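Local coordinates for protein GNA33 (Neisseria gonorrhoeae FA 1090, PDB 2G5D) that probably cleaves the beta-1,4-glycosidic linkage between MurNAc and GlcNAc of peptidoglycan as an exolytic transglycosylase, leaving a 1,6-anhydro bond in the MurNAc product, at residues Lys73-Trp78 / Ile347-Pro352; Leu62-Leu67 / Met371-Gly376. All coordinates share one frame; numbering follows the deposited sequence.

Overall arrangement
Both contacts illustrate how an N-terminal helical region can be tied to a beta domain far away in sequence. Along the chain the order is 62-67, 73-78, 347-352 and 371-376, so both segments of contact 1 fall between those of contact 2. Their centres are about 10 Å apart, on the same side of the chain's centre. Helix 58-72 supplies one side of contact 2, and the loop that follows it supplies one side of contact 1. The opposing segments, 347-352 and 371-376, belong to the 3D domain of the DPBB clan and are themselves joined by probable backbone hydrogen bonds of Gly-350 and Ala-351 with Ala-372. The helical region thereby meets two adjoining parts of one beta structure.

Contact 1: Lys73-Trp78 / Ile347-Pro352; sequences KNRQGW and ITLGAP
The indole of Trp-78 and the guanidinium of Arg-75 both reach the turn at Thr-348 to Ala-351. Thr-348 CG2 lies near the plane of each group, at its edge, 4.0 Å from Trp-78 CZ2 and equally 4.0 Å from Arg-75 NH1. Pro-352 CD also borders the indole edge, 4.1 Å from Trp-78 CZ3, whereas Ala-351 approaches obliquely, its CA 3.7 Å from Trp-78 CH2. The edge of the Arg-75 guanidinium receives Leu-349 O: NH1 at 2.8 Å and NH2 at 2.7 Å both donate to this one oxygen, in a forked pair of weak bonds bent to 122° and 124°. A bend at chi3 (-109°) turns the end of Arg-75 so that it crosses the Leu-349 side chain at about a right angle, with NH2 3.2 Å from Leu-349 CB. Side chains bridge two type II turns, Arg-75 to Trp-78 and Thr-348 to Ala-351, with Gly-77 and Gly-350 at their third positions. The first turn links helices 58-72 and 79-86; the second leads into strand 352-358. Phe-65 and Leu-72 of helix 58-72 and Leu-412 and Pro-413 of strand 403-413 also pack on Trp-78, which is therefore buried between helix 58-72 and strand 403-413.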
loop_
_atom_site.group_PDB
_atom_site.type_symbol
_atom_site.label_atom_id
_atom_site.label_comp_id
_atom_site.label_asym_id
_atom_site.label_seq_id
_atom_site.Cartn_x
_atom_site.Cartn_y
_atom_site.Cartn_z
ATOM N N LYS A 73 -2.416 18.668 4.740
ATOM C CA LYS A 73 -2.563 20.098 5.033
ATOM C C LYS A 73 -2.886 20.389 6.501
ATOM O O LYS A 73 -2.674 21.517 6.982
ATOM C CB LYS A 73 -3.624 20.739 4.126
ATOM C CG LYS A 73 -5.062 20.635 4.665
ATOM C CD LYS A 73 -6.044 21.306 3.790
ATOM C CE LYS A 73 -6.834 20.308 2.988
ATOM N NZ LYS A 73 -8.184 20.854 2.617
ATOM N N ASN A 74 -3.415 19.371 7.192
ATOM C CA ASN A 74 -3.837 19.475 8.584
ATOM C C ASN A 74 -2.738 19.147 9.590
ATOM O O ASN A 74 -2.923 19.331 10.804
ATOM C CB ASN A 74 -5.055 18.584 8.834
ATOM C CG ASN A 74 -6.284 19.041 8.070
ATOM O OD1 ASN A 74 -6.586 20.235 8.013
ATOM N ND2 ASN A 74 -7.010 18.087 7.492
ATOM N N ARG A 75 -1.604 18.669 9.089
ATOM C CA ARG A 75 -0.469 18.327 9.936
ATOM C C ARG A 75 0.423 19.530 10.151
ATOM O O ARG A 75 0.790 20.219 9.201
ATOM C CB ARG A 75 0.342 17.185 9.333
ATOM C CG ARG A 75 -0.075 15.818 9.849
ATOM C CD ARG A 75 1.080 14.827 9.777
ATOM N NE ARG A 75 0.860 13.822 8.737
ATOM C CZ ARG A 75 1.814 13.248 8.005
ATOM N NH1 ARG A 75 3.103 13.566 8.148
ATOM N NH2 ARG A 75 1.460 12.348 7.097
ATOM N N GLN A 76 0.779 19.766 11.410
ATOM C CA GLN A 76 1.614 20.905 11.781
ATOM C C GLN A 76 2.874 21.039 10.920
ATOM O O GLN A 76 3.669 20.104 10.782
ATOM C CB GLN A 76 1.959 20.861 13.272
ATOM C CG GLN A 76 2.651 22.124 13.852
ATOM C CD GLN A 76 2.062 23.453 13.377
ATOM O OE1 GLN A 76 0.844 23.672 13.416
ATOM N NE2 GLN A 76 2.938 24.360 12.952
ATOM N N GLY A 77 3.033 22.220 10.332
ATOM C CA GLY A 77 4.210 22.530 9.534
ATOM C C GLY A 77 4.039 22.322 8.035
ATOM O O GLY A 77 4.941 22.667 7.258
ATOM N N TRP A 78 2.879 21.793 7.628
ATOM C CA TRP A 78 2.590 21.508 6.217
ATOM C C TRP A 78 1.486 22.401 5.638
ATOM O O TRP A 78 1.203 22.325 4.454
ATOM C CB TRP A 78 2.210 20.017 6.010
ATOM C CG TRP A 78 3.354 19.013 6.174
ATOM C CD1 TRP A 78 3.704 18.358 7.326
ATOM C CD2 TRP A 78 4.256 18.533 5.149
ATOM N NE1 TRP A 78 4.754 17.515 7.091
ATOM C CE2 TRP A 78 5.125 17.603 5.772
ATOM C CE3 TRP A 78 4.415 18.807 3.770
ATOM C CZ2 TRP A 78 6.143 16.944 5.080
ATOM C CZ3 TRP A 78 5.417 18.133 3.073
ATOM C CH2 TRP A 78 6.275 17.225 3.730
ATOM N N ILE A 347 10.970 8.131 6.920
ATOM C CA ILE A 347 10.399 9.108 5.975
ATOM C C ILE A 347 9.140 9.729 6.557
ATOM O O ILE A 347 8.284 9.023 7.087
ATOM C CB ILE A 347 10.044 8.483 4.565
ATOM C CG1 ILE A 347 11.246 7.725 3.960
ATOM C CG2 ILE A 347 9.465 9.556 3.603
ATOM C CD1 ILE A 347 12.551 8.509 3.893
ATOM N N THR A 348 9.062 11.059 6.474
ATOM C CA THR A 348 7.904 11.799 6.952
ATOM C C THR A 348 6.759 11.536 5.965
ATOM O O THR A 348 6.941 11.665 4.754
ATOM C CB THR A 348 8.227 13.310 7.095
ATOM O OG1 THR A 348 9.337 13.469 7.994
ATOM C CG2 THR A 348 7.031 14.062 7.665
ATOM N N LEU A 349 5.605 11.127 6.485
ATOM C CA LEU A 349 4.494 10.699 5.629
ATOM C C LEU A 349 3.893 11.901 4.895
ATOM O O LEU A 349 3.573 12.905 5.505
ATOM C CB LEU A 349 3.414 9.905 6.405
ATOM C CG LEU A 349 2.342 9.206 5.549
ATOM C CD1 LEU A 349 2.921 8.027 4.710
ATOM C CD2 LEU A 349 1.203 8.730 6.434
ATOM N N GLY A 350 3.769 11.777 3.582
ATOM C CA GLY A 350 3.303 12.859 2.712
ATOM C C GLY A 350 4.399 13.582 1.928
ATOM O O GLY A 350 4.103 14.336 1.002
ATOM N N ALA A 351 5.663 13.352 2.285
ATOM C CA ALA A 351 6.755 14.146 1.779
ATOM C C ALA A 351 7.030 13.860 0.317
ATOM O O ALA A 351 6.960 12.720 -0.117
ATOM C CB ALA A 351 8.028 13.920 2.592
ATOM N N PRO A 352 7.335 14.910 -0.453
ATOM C CA PRO A 352 7.933 14.650 -1.775
ATOM C C PRO A 352 9.234 13.831 -1.640
ATOM O O PRO A 352 10.040 14.055 -0.728
ATOM C CB PRO A 352 8.177 16.065 -2.328
ATOM C CG PRO A 352 7.140 16.932 -1.597
ATOM C CD PRO A 352 7.100 16.353 -0.207
#

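Contact 2: Leu62-Leu67 / Met371-Gly376; sequences LQSFRL and MAQDTG
Met-371 packs its CG against Ser-64 and its sulfur against Phe-65, with CG 3.3 Å from Ser-64 OG and 3.5 Å from Phe-65 N. That CG stands beside the backbone N of Met-371, opposite its carbonyl carbon, and bends at chi2 and chi3 carry the sulfur to Phe-65. Met-371 SD lies 3.6 Å from Phe-65 CB, and CD1 is the ring atom nearest to it. The sulfur of Met-371 is 4.9 Å from the centroid of the Phe-65 ring, in a Met-aromatic contact whose approach is oblique, 73° off the ring normal, and the two side chains cross at about a right angle.

Two residues along the strand, Gln-373 adds the polar half of the interface. The chain of Gln-373, extended beyond CG, carries NE2 to Ser-64 O at 2.9 Å, with an N-H...O angle of 151°. The oxygen lies close to the plane of the glutamine amide, but the donor stands well above the carbonyl plane of Ser-64, so the bond departs from the lone-pair direction. The other end of the amide is held through a water that donates to Gln-373 OE1 at 2.6 Å and to Ser-64 OG at 2.8 Å. Direct bond and water bridge together fix which way round the amide lies. Ser-64 OG is also hydrogen-bonded to Tyr-338 O, which links the helix to the residue just before strand 339-342.

Helix 58-72 thus packs on strand 365-375, the short segments running at 38° with axes 9.0 Å apart: a helix-on-strand interface in which an N-terminal helix covers part of the beta structure of the 3D domain, a member of the double-psi beta-barrel clan.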
loop_
_atom_site.group_PDB
_atom_site.type_symbol
_atom_site.label_atom_id
_atom_site.label_comp_id
_atom_site.label_asym_id
_atom_site.label_seq_id
_atom_site.Cartn_x
_atom_site.Cartn_y
_atom_site.Cartn_z
ATOM N N LEU A 62 3.246 17.740 -8.832
ATOM C CA LEU A 62 2.328 18.695 -8.156
ATOM C C LEU A 62 0.919 18.134 -7.999
ATOM O O LEU A 62 0.341 18.257 -6.922
ATOM C CB LEU A 62 2.328 20.094 -8.796
ATOM C CG LEU A 62 1.433 21.180 -8.143
ATOM C CD1 LEU A 62 1.839 21.468 -6.697
ATOM C CD2 LEU A 62 1.442 22.454 -8.941
ATOM N N GLN A 63 0.364 17.521 -9.053
ATOM C CA GLN A 63 -0.902 16.779 -8.925
ATOM C C GLN A 63 -0.849 15.791 -7.753
ATOM O O GLN A 63 -1.747 15.752 -6.908
ATOM C CB GLN A 63 -1.223 16.014 -10.210
ATOM C CG GLN A 63 -1.744 16.894 -11.337
ATOM C CD GLN A 63 -1.888 16.126 -12.615
ATOM O OE1 GLN A 63 -0.894 15.672 -13.196
ATOM N NE2 GLN A 63 -3.098 15.969 -13.066
ATOM N N SER A 64 0.212 14.995 -7.699
ATOM C CA SER A 64 0.343 13.967 -6.677
ATOM C C SER A 64 0.415 14.607 -5.276
ATOM O O SER A 64 -0.289 14.173 -4.351
ATOM C CB SER A 64 1.570 13.113 -6.999
ATOM O OG SER A 64 1.678 11.983 -6.165
ATOM N N PHE A 65 1.221 15.661 -5.119
ATOM C CA PHE A 65 1.312 16.386 -3.816
ATOM C C PHE A 65 -0.028 16.965 -3.341
ATOM O O PHE A 65 -0.363 16.876 -2.156
ATOM C CB PHE A 65 2.401 17.486 -3.833
ATOM C CG PHE A 65 2.658 18.107 -2.467
ATOM C CD1 PHE A 65 3.192 17.354 -1.423
ATOM C CD2 PHE A 65 2.343 19.442 -2.229
ATOM C CE1 PHE A 65 3.410 17.927 -0.157
ATOM C CE2 PHE A 65 2.563 20.039 -0.967
ATOM C CZ PHE A 65 3.103 19.284 0.067
ATOM N N ARG A 66 -0.768 17.585 -4.264
ATOM C CA ARG A 66 -2.109 18.152 -4.020
ATOM C C ARG A 66 -3.106 17.122 -3.506
ATOM O O ARG A 66 -3.901 17.425 -2.613
ATOM C CB ARG A 66 -2.691 18.813 -5.299
ATOM C CG ARG A 66 -2.208 20.251 -5.649
ATOM C CD ARG A 66 -3.208 20.856 -6.654
ATOM N NE ARG A 66 -2.757 22.113 -7.251
ATOM C CZ ARG A 66 -3.484 22.852 -8.095
ATOM N NH1 ARG A 66 -4.709 22.472 -8.436
ATOM N NH2 ARG A 66 -2.984 23.975 -8.599
ATOM N N LEU A 67 -3.068 15.903 -4.064
ATOM C CA LEU A 67 -3.905 14.798 -3.569
ATOM C C LEU A 67 -3.588 14.439 -2.095
ATOM O O LEU A 67 -4.492 14.239 -1.283
ATOM C CB LEU A 67 -3.760 13.560 -4.484
ATOM C CG LEU A 67 -4.278 13.620 -5.925
ATOM C CD1 LEU A 67 -3.613 12.565 -6.847
ATOM C CD2 LEU A 67 -5.769 13.476 -5.994
ATOM N N MET A 371 5.585 11.164 -4.425
ATOM C CA MET A 371 5.119 11.487 -3.085
ATOM C C MET A 371 5.050 10.224 -2.234
ATOM O O MET A 371 4.525 9.199 -2.661
ATOM C CB MET A 371 3.767 12.206 -3.140
ATOM C CG MET A 371 3.757 13.434 -4.082
ATOM S SD MET A 371 4.792 14.807 -3.521
ATOM C CE MET A 371 5.692 15.067 -5.047
ATOM N N ALA A 372 5.619 10.317 -1.034
ATOM C CA ALA A 372 5.669 9.227 -0.069
ATOM C C ALA A 372 4.394 9.254 0.768
ATOM O O ALA A 372 4.320 9.914 1.822
ATOM C CB ALA A 372 6.888 9.383 0.803
ATOM N N GLN A 373 3.375 8.561 0.276
ATOM C CA GLN A 373 2.019 8.711 0.795
ATOM C C GLN A 373 1.445 7.392 1.315
ATOM O O GLN A 373 0.271 7.311 1.705
ATOM C CB GLN A 373 1.133 9.280 -0.301
ATOM C CG GLN A 373 1.451 10.714 -0.696
ATOM C CD GLN A 373 0.634 11.162 -1.891
ATOM O OE1 GLN A 373 0.093 10.332 -2.609
ATOM N NE2 GLN A 373 0.548 12.475 -2.113
ATOM N N ASP A 374 2.284 6.358 1.338
ATOM C CA ASP A 374 1.853 5.030 1.729
ATOM C C ASP A 374 2.964 4.298 2.481
ATOM O O ASP A 374 4.129 4.723 2.460
ATOM C CB ASP A 374 1.425 4.261 0.483
ATOM C CG ASP A 374 0.431 3.121 0.784
ATOM O OD1 ASP A 374 0.242 2.287 -0.115
ATOM O OD2 ASP A 374 -0.151 3.049 1.899
ATOM N N THR A 375 2.574 3.208 3.141
ATOM C CA THR A 375 3.436 2.321 3.911
ATOM C C THR A 375 3.090 0.865 3.575
ATOM O O THR A 375 1.998 0.585 3.090
ATOM C CB THR A 375 3.195 2.490 5.428
ATOM O OG1 THR A 375 1.816 2.242 5.717
ATOM C CG2 THR A 375 3.543 3.869 5.905
ATOM N N GLY A 376 4.009 -0.063 3.843
ATOM C CA GLY A 376 3.695 -1.504 3.805
ATOM C C GLY A 376 4.341 -2.247 4.967
ATOM O O GLY A 376 5.305 -1.755 5.547
HETATM O O HOH W 1 -0.306 10.242 -5.213
#